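Local coordinates for protein beta-galactosidase (Bacillus circulans, PDB 4MAD) that probably hydrolyses terminal non-reducing beta-D-galactose residues from beta-D-galactosides, as a glycoside hydrolase family 35 enzyme with a TIM-barrel domain, at residues N70-E75 / G83-V88; G77-E82 / D142-V147. All coordinates share one frame; numbering follows the deposited sequence.

Contact 1 (N70-E75 / G83-V88)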
loop_
_atom_site.group_PDB
_atom_site.type_symbol
_atom_site.label_atom_id
_atom_site.label_comp_id
_atom_site.label_asym_id
_atom_site.label_seq_id
_atom_site.Cartn_x
_atom_site.Cartn_y
_atom_site.Cartn_z
ATOM N N ASN A 70 9.688 -1.735 -3.267
ATOM C CA ASN A 70 9.735 -2.619 -2.113
ATOM C C ASN A 70 9.252 -4.034 -2.462
ATOM O O ASN A 70 9.714 -4.986 -1.921
ATOM C CB ASN A 70 9.036 -2.041 -0.858
ATOM C CG ASN A 70 7.570 -1.636 -1.092
ATOM O OD1 ASN A 70 7.059 -1.812 -2.107
ATOM N ND2 ASN A 70 6.945 -1.086 -0.069
ATOM N N LEU A 71 8.306 -4.147 -3.379
ATOM C CA LEU A 71 7.883 -5.449 -3.801
ATOM C C LEU A 71 8.978 -6.177 -4.572
ATOM O O LEU A 71 9.223 -7.294 -4.347
ATOM C CB LEU A 71 6.606 -5.375 -4.588
ATOM C CG LEU A 71 5.665 -6.572 -4.605
ATOM C CD1 LEU A 71 5.240 -6.894 -3.235
ATOM C CD2 LEU A 71 4.467 -6.266 -5.446
ATOM N N HIS A 72 9.593 -5.491 -5.487
ATOM C CA HIS A 72 10.678 -5.996 -6.309
ATOM C C HIS A 72 12.064 -6.239 -5.702
ATOM O O HIS A 72 12.792 -7.003 -6.256
ATOM C CB HIS A 72 10.786 -5.195 -7.569
ATOM C CG HIS A 72 9.500 -5.171 -8.319
ATOM N ND1 HIS A 72 8.919 -6.317 -8.787
ATOM C CD2 HIS A 72 8.632 -4.176 -8.594
ATOM C CE1 HIS A 72 7.774 -6.022 -9.356
ATOM N NE2 HIS A 72 7.573 -4.731 -9.256
ATOM N N GLU A 73 12.408 -5.484 -4.678
ATOM C CA GLU A 73 13.679 -5.615 -3.979
ATOM C C GLU A 73 13.457 -5.604 -2.476
ATOM O O GLU A 73 13.863 -4.719 -1.834
ATOM C CB GLU A 73 14.674 -4.506 -4.361
ATOM C CG GLU A 73 16.099 -4.926 -4.178
ATOM C CD GLU A 73 17.145 -3.915 -4.584
ATOM O OE1 GLU A 73 18.301 -4.234 -4.358
ATOM O OE2 GLU A 73 16.802 -2.868 -5.111
ATOM N N PRO A 74 12.789 -6.625 -1.992
ATOM C CA PRO A 74 12.415 -6.732 -0.581
ATOM C C PRO A 74 13.611 -6.770 0.345
ATOM O O PRO A 74 13.549 -6.320 1.433
ATOM C CB PRO A 74 11.616 -8.013 -0.515
ATOM C CG PRO A 74 12.000 -8.764 -1.700
ATOM C CD PRO A 74 12.332 -7.779 -2.760
ATOM N N GLU A 75 14.685 -7.340 -0.146
ATOM C CA GLU A 75 15.954 -7.237 0.498
ATOM C C GLU A 75 16.974 -6.810 -0.537
ATOM O O GLU A 75 16.902 -7.207 -1.652
ATOM C CB GLU A 75 16.388 -8.559 1.130
ATOM C CG GLU A 75 15.388 -9.273 1.934
ATOM C CD GLU A 75 15.117 -8.587 3.224
ATOM O OE1 GLU A 75 15.952 -7.833 3.635
ATOM O OE2 GLU A 75 14.066 -8.802 3.763
ATOM N N GLY A 83 4.701 -14.093 -9.348
ATOM C CA GLY A 83 3.399 -13.978 -8.773
ATOM C C GLY A 83 2.767 -12.618 -8.901
ATOM O O GLY A 83 2.708 -12.100 -9.951
ATOM N N ILE A 84 2.308 -12.072 -7.796
ATOM C CA ILE A 84 1.645 -10.803 -7.803
ATOM C C ILE A 84 2.608 -9.703 -8.230
ATOM O O ILE A 84 2.210 -8.643 -8.578
ATOM C CB ILE A 84 0.966 -10.447 -6.466
ATOM C CG1 ILE A 84 -0.145 -9.439 -6.692
ATOM C CG2 ILE A 84 1.893 -9.873 -5.566
ATOM C CD1 ILE A 84 -0.940 -9.199 -5.516
ATOM N N ALA A 85 3.886 -9.998 -8.170
ATOM C CA ALA A 85 4.916 -9.071 -8.572
ATOM C C ALA A 85 5.360 -9.185 -10.052
ATOM O O ALA A 85 6.289 -8.559 -10.417
ATOM C CB ALA A 85 6.087 -9.203 -7.705
ATOM N N ASP A 86 4.693 -10.003 -10.859
ATOM C CA ASP A 86 5.134 -10.210 -12.207
ATOM C C ASP A 86 4.587 -9.072 -13.036
ATOM O O ASP A 86 3.584 -9.199 -13.654
ATOM C CB ASP A 86 4.602 -11.521 -12.736
ATOM C CG ASP A 86 5.342 -12.008 -13.978
ATOM O OD1 ASP A 86 5.886 -11.233 -14.710
ATOM O OD2 ASP A 86 5.347 -13.172 -14.208
ATOM N N ILE A 87 5.263 -7.951 -13.021
ATOM C CA ILE A 87 4.852 -6.799 -13.768
ATOM C C ILE A 87 4.886 -7.063 -15.251
ATOM O O ILE A 87 4.039 -6.629 -15.971
ATOM C CB ILE A 87 5.637 -5.577 -13.348
ATOM C CG1 ILE A 87 5.032 -4.334 -13.922
ATOM C CG2 ILE A 87 7.054 -5.700 -13.700
ATOM C CD1 ILE A 87 5.771 -3.159 -13.543
ATOM N N VAL A 88 5.815 -7.878 -15.684
ATOM C CA VAL A 88 5.807 -8.203 -17.079
ATOM C C VAL A 88 4.484 -8.887 -17.537
ATOM O O VAL A 88 3.907 -8.518 -18.514
ATOM C CB VAL A 88 7.029 -9.004 -17.424
ATOM C CG1 VAL A 88 6.988 -9.504 -18.814
ATOM C CG2 VAL A 88 8.239 -8.168 -17.242
#
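Leu-71 and His-72, on the short helix 69-72, meet Ala-85 where the chain of this (beta/alpha)8 barrel turns into helix 87-97; both elements belong to the link between barrel strands 62-66 and 100-104. Leu-71 comes first. With chi1 at -153° its branch point CG, anti to the backbone N, is carried toward Ala-85, and CD2 then makes the contact with the methyl CB of Ala-85 at 4.0 Å; the same CD2 lies at the looser distance of 4.4 Å from Ile-84 CG2. The next residue, His-72, contributes the tip of its imidazole. Both ring nitrogens are engaged by hydrogen bonds, ND1 with the carbonyl O of Val-80 and NE2 with the hydroxyl of Tyr-40, and this pair of bonds probably fixes the rotation of the ring. CE1, the carbon between them, faces the carbonyl of Ala-85, while the ring of Phe-81 stacks on the imidazole. Ile-87 CG2 approaches CE1 obliquely. Across the contact itself no hydrogen bond forms, and the closest approach is made in the plane of the imidazole, at its edge, where His-72 CE1 lies 3.1 Å from Ala-85 O.

Contact 2 (G77-E82 / D142-V147)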
loop_
_atom_site.group_PDB
_atom_site.type_symbol
_atom_site.label_atom_id
_atom_site.label_comp_id
_atom_site.label_asym_id
_atom_site.label_seq_id
_atom_site.Cartn_x
_atom_site.Cartn_y
_atom_site.Cartn_z
ATOM N N GLY A 77 19.480 -6.596 -3.132
ATOM C CA GLY A 77 20.072 -7.522 -4.040
ATOM C C GLY A 77 19.243 -8.738 -4.319
ATOM O O GLY A 77 19.652 -9.578 -5.074
ATOM N N GLN A 78 18.091 -8.838 -3.689
ATOM C CA GLN A 78 17.181 -9.931 -3.949
ATOM C C GLN A 78 16.011 -9.440 -4.733
ATOM O O GLN A 78 15.213 -8.767 -4.213
ATOM C CB GLN A 78 16.626 -10.460 -2.650
ATOM C CG GLN A 78 15.866 -11.706 -2.795
ATOM C CD GLN A 78 14.765 -11.944 -1.760
ATOM O OE1 GLN A 78 14.849 -11.529 -0.631
ATOM N NE2 GLN A 78 13.749 -12.677 -2.169
ATOM N N PHE A 79 15.929 -9.811 -5.991
ATOM C CA PHE A 79 14.961 -9.251 -6.891
ATOM C C PHE A 79 13.807 -10.190 -7.123
ATOM O O PHE A 79 14.005 -11.322 -7.317
ATOM C CB PHE A 79 15.641 -8.865 -8.184
ATOM C CG PHE A 79 16.577 -7.746 -8.030
ATOM C CD1 PHE A 79 16.128 -6.479 -7.937
ATOM C CD2 PHE A 79 17.903 -7.962 -7.914
ATOM C CE1 PHE A 79 16.971 -5.475 -7.782
ATOM C CE2 PHE A 79 18.728 -6.944 -7.750
ATOM C CZ PHE A 79 18.263 -5.711 -7.682
ATOM N N VAL A 80 12.596 -9.688 -7.065
ATOM C CA VAL A 80 11.407 -10.509 -7.146
ATOM C C VAL A 80 10.441 -10.029 -8.233
ATOM O O VAL A 80 9.962 -8.953 -8.190
ATOM C CB VAL A 80 10.646 -10.531 -5.796
ATOM C CG1 VAL A 80 9.372 -11.241 -5.929
ATOM C CG2 VAL A 80 11.477 -11.187 -4.725
ATOM N N PHE A 81 10.211 -10.877 -9.225
ATOM C CA PHE A 81 9.263 -10.591 -10.279
ATOM C C PHE A 81 8.237 -11.719 -10.558
ATOM O O PHE A 81 7.777 -11.863 -11.650
ATOM C CB PHE A 81 9.926 -10.099 -11.554
ATOM C CG PHE A 81 10.653 -8.813 -11.405
ATOM C CD1 PHE A 81 10.061 -7.627 -11.683
ATOM C CD2 PHE A 81 11.938 -8.796 -11.001
ATOM C CE1 PHE A 81 10.747 -6.503 -11.565
ATOM C CE2 PHE A 81 12.591 -7.683 -10.898
ATOM C CZ PHE A 81 12.021 -6.548 -11.179
ATOM N N GLU A 82 7.858 -12.427 -9.513
ATOM C CA GLU A 82 7.035 -13.599 -9.558
ATOM C C GLU A 82 5.690 -13.341 -8.929
ATOM O O GLU A 82 5.555 -12.489 -8.091
ATOM C CB GLU A 82 7.735 -14.708 -8.802
ATOM C CG GLU A 82 9.130 -15.060 -9.335
ATOM C CD GLU A 82 10.238 -14.065 -8.976
ATOM O OE1 GLU A 82 10.417 -13.888 -7.796
ATOM O OE2 GLU A 82 10.932 -13.518 -9.851
ATOM N N ASP A 142 19.893 3.349 -8.758
ATOM C CA ASP A 142 20.520 2.979 -9.989
ATOM C C ASP A 142 20.559 1.480 -10.139
ATOM O O ASP A 142 20.353 0.934 -11.193
ATOM C CB ASP A 142 21.918 3.593 -10.099
ATOM C CG ASP A 142 21.918 4.987 -10.718
ATOM O OD1 ASP A 142 20.979 5.340 -11.401
ATOM O OD2 ASP A 142 22.858 5.735 -10.510
ATOM N N ALA A 143 20.880 0.817 -9.064
ATOM C CA ALA A 143 20.985 -0.611 -9.100
ATOM C C ALA A 143 19.646 -1.236 -9.339
ATOM O O ALA A 143 19.526 -2.160 -10.084
ATOM C CB ALA A 143 21.570 -1.114 -7.892
ATOM N N TYR A 144 18.649 -0.715 -8.672
ATOM C CA TYR A 144 17.299 -1.197 -8.849
ATOM C C TYR A 144 16.777 -0.935 -10.235
ATOM O O TYR A 144 16.284 -1.786 -10.850
ATOM C CB TYR A 144 16.389 -0.570 -7.812
ATOM C CG TYR A 144 14.939 -0.672 -8.094
ATOM C CD1 TYR A 144 14.359 -1.869 -8.357
ATOM C CD2 TYR A 144 14.139 0.426 -8.064
ATOM C CE1 TYR A 144 13.017 -1.961 -8.640
ATOM C CE2 TYR A 144 12.815 0.354 -8.367
ATOM C CZ TYR A 144 12.244 -0.834 -8.619
ATOM O OH TYR A 144 10.928 -0.887 -8.879
ATOM N N PHE A 145 16.978 0.262 -10.703
ATOM C CA PHE A 145 16.537 0.652 -12.010
ATOM C C PHE A 145 17.216 -0.193 -13.093
ATOM O O PHE A 145 16.646 -0.511 -14.071
ATOM C CB PHE A 145 16.753 2.136 -12.259
ATOM C CG PHE A 145 15.562 3.016 -11.894
ATOM C CD1 PHE A 145 14.549 2.561 -11.126
ATOM C CD2 PHE A 145 15.484 4.293 -12.335
ATOM C CE1 PHE A 145 13.495 3.396 -10.822
ATOM C CE2 PHE A 145 14.445 5.087 -11.998
ATOM C CZ PHE A 145 13.477 4.627 -11.261
ATOM N N ASP A 146 18.461 -0.549 -12.865
ATOM C CA ASP A 146 19.107 -1.367 -13.866
ATOM C C ASP A 146 18.348 -2.651 -14.041
ATOM O O ASP A 146 18.193 -3.096 -15.119
ATOM C CB ASP A 146 20.505 -1.755 -13.467
ATOM C CG ASP A 146 21.490 -0.656 -13.644
ATOM O OD1 ASP A 146 21.184 0.341 -14.247
ATOM O OD2 ASP A 146 22.579 -0.779 -13.107
ATOM N N VAL A 147 17.938 -3.288 -12.969
ATOM C CA VAL A 147 17.173 -4.503 -13.092
ATOM C C VAL A 147 15.790 -4.283 -13.634
ATOM O O VAL A 147 15.327 -4.954 -14.494
ATOM C CB VAL A 147 17.104 -5.217 -11.745
ATOM C CG1 VAL A 147 16.195 -6.348 -11.762
ATOM C CG2 VAL A 147 18.434 -5.732 -11.387
#
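Phe-79 lays one face of its ring over the isopropyl group of Val-147, joining the irregular loop that precedes helix 87-97 to helix 135-152 on the outside of the TIM barrel. The main feature is a CH-pi contact: Val-147 CG2 sits 3.8 Å from the centroid of the Phe-79 ring, only 14° off the ring normal. The other methyl, CG1, is anti to the backbone N (chi1 172°) and is shared between two aromatics, touching Phe-79 CD1 at 3.8 Å and Phe-81 CE2 at 3.9 Å. The valine thus fits against both rings, the second of which it meets obliquely. One turn earlier on the helix, Tyr-144 presents the edge of its ring to Phe-79 CE1, with its CD1 4.5 Å away. An alanine in place of Phe-79 is likely to leave Val-147 CG2 without its aromatic cover and open a gap between loop and helix beside Tyr-144. Leu-148 and Arg-151 of the same helix also touch Phe-81. The backbone of this phenylalanine is held locally: Phe-81 N donates to Glu-82 OE2 at 2.8 Å, reaching that oxygen from above the carboxylate plane.

How the contacts relate
The two contacts interleave along the chain, the loop 77-82 of contact 2 falling between the segments of contact 1, and their centres lie about 9 Å apart. Contact 1 is the more buried and closes a local excursion of the chain, whereas contact 2 sits nearer the surface and reaches a helix some sixty residues on. Their chemistry differs accordingly: contact 1 combines aliphatic packing with a polar ring and a backbone carbonyl, while contact 2 is aromatic and aliphatic throughout. They are joined by a probable backbone hydrogen bond, His-72 O to Val-80 N at 2.8 Å, and by side-chain packing of Glu-73 CD on Phe-79 CE1, 3.6 Å apart.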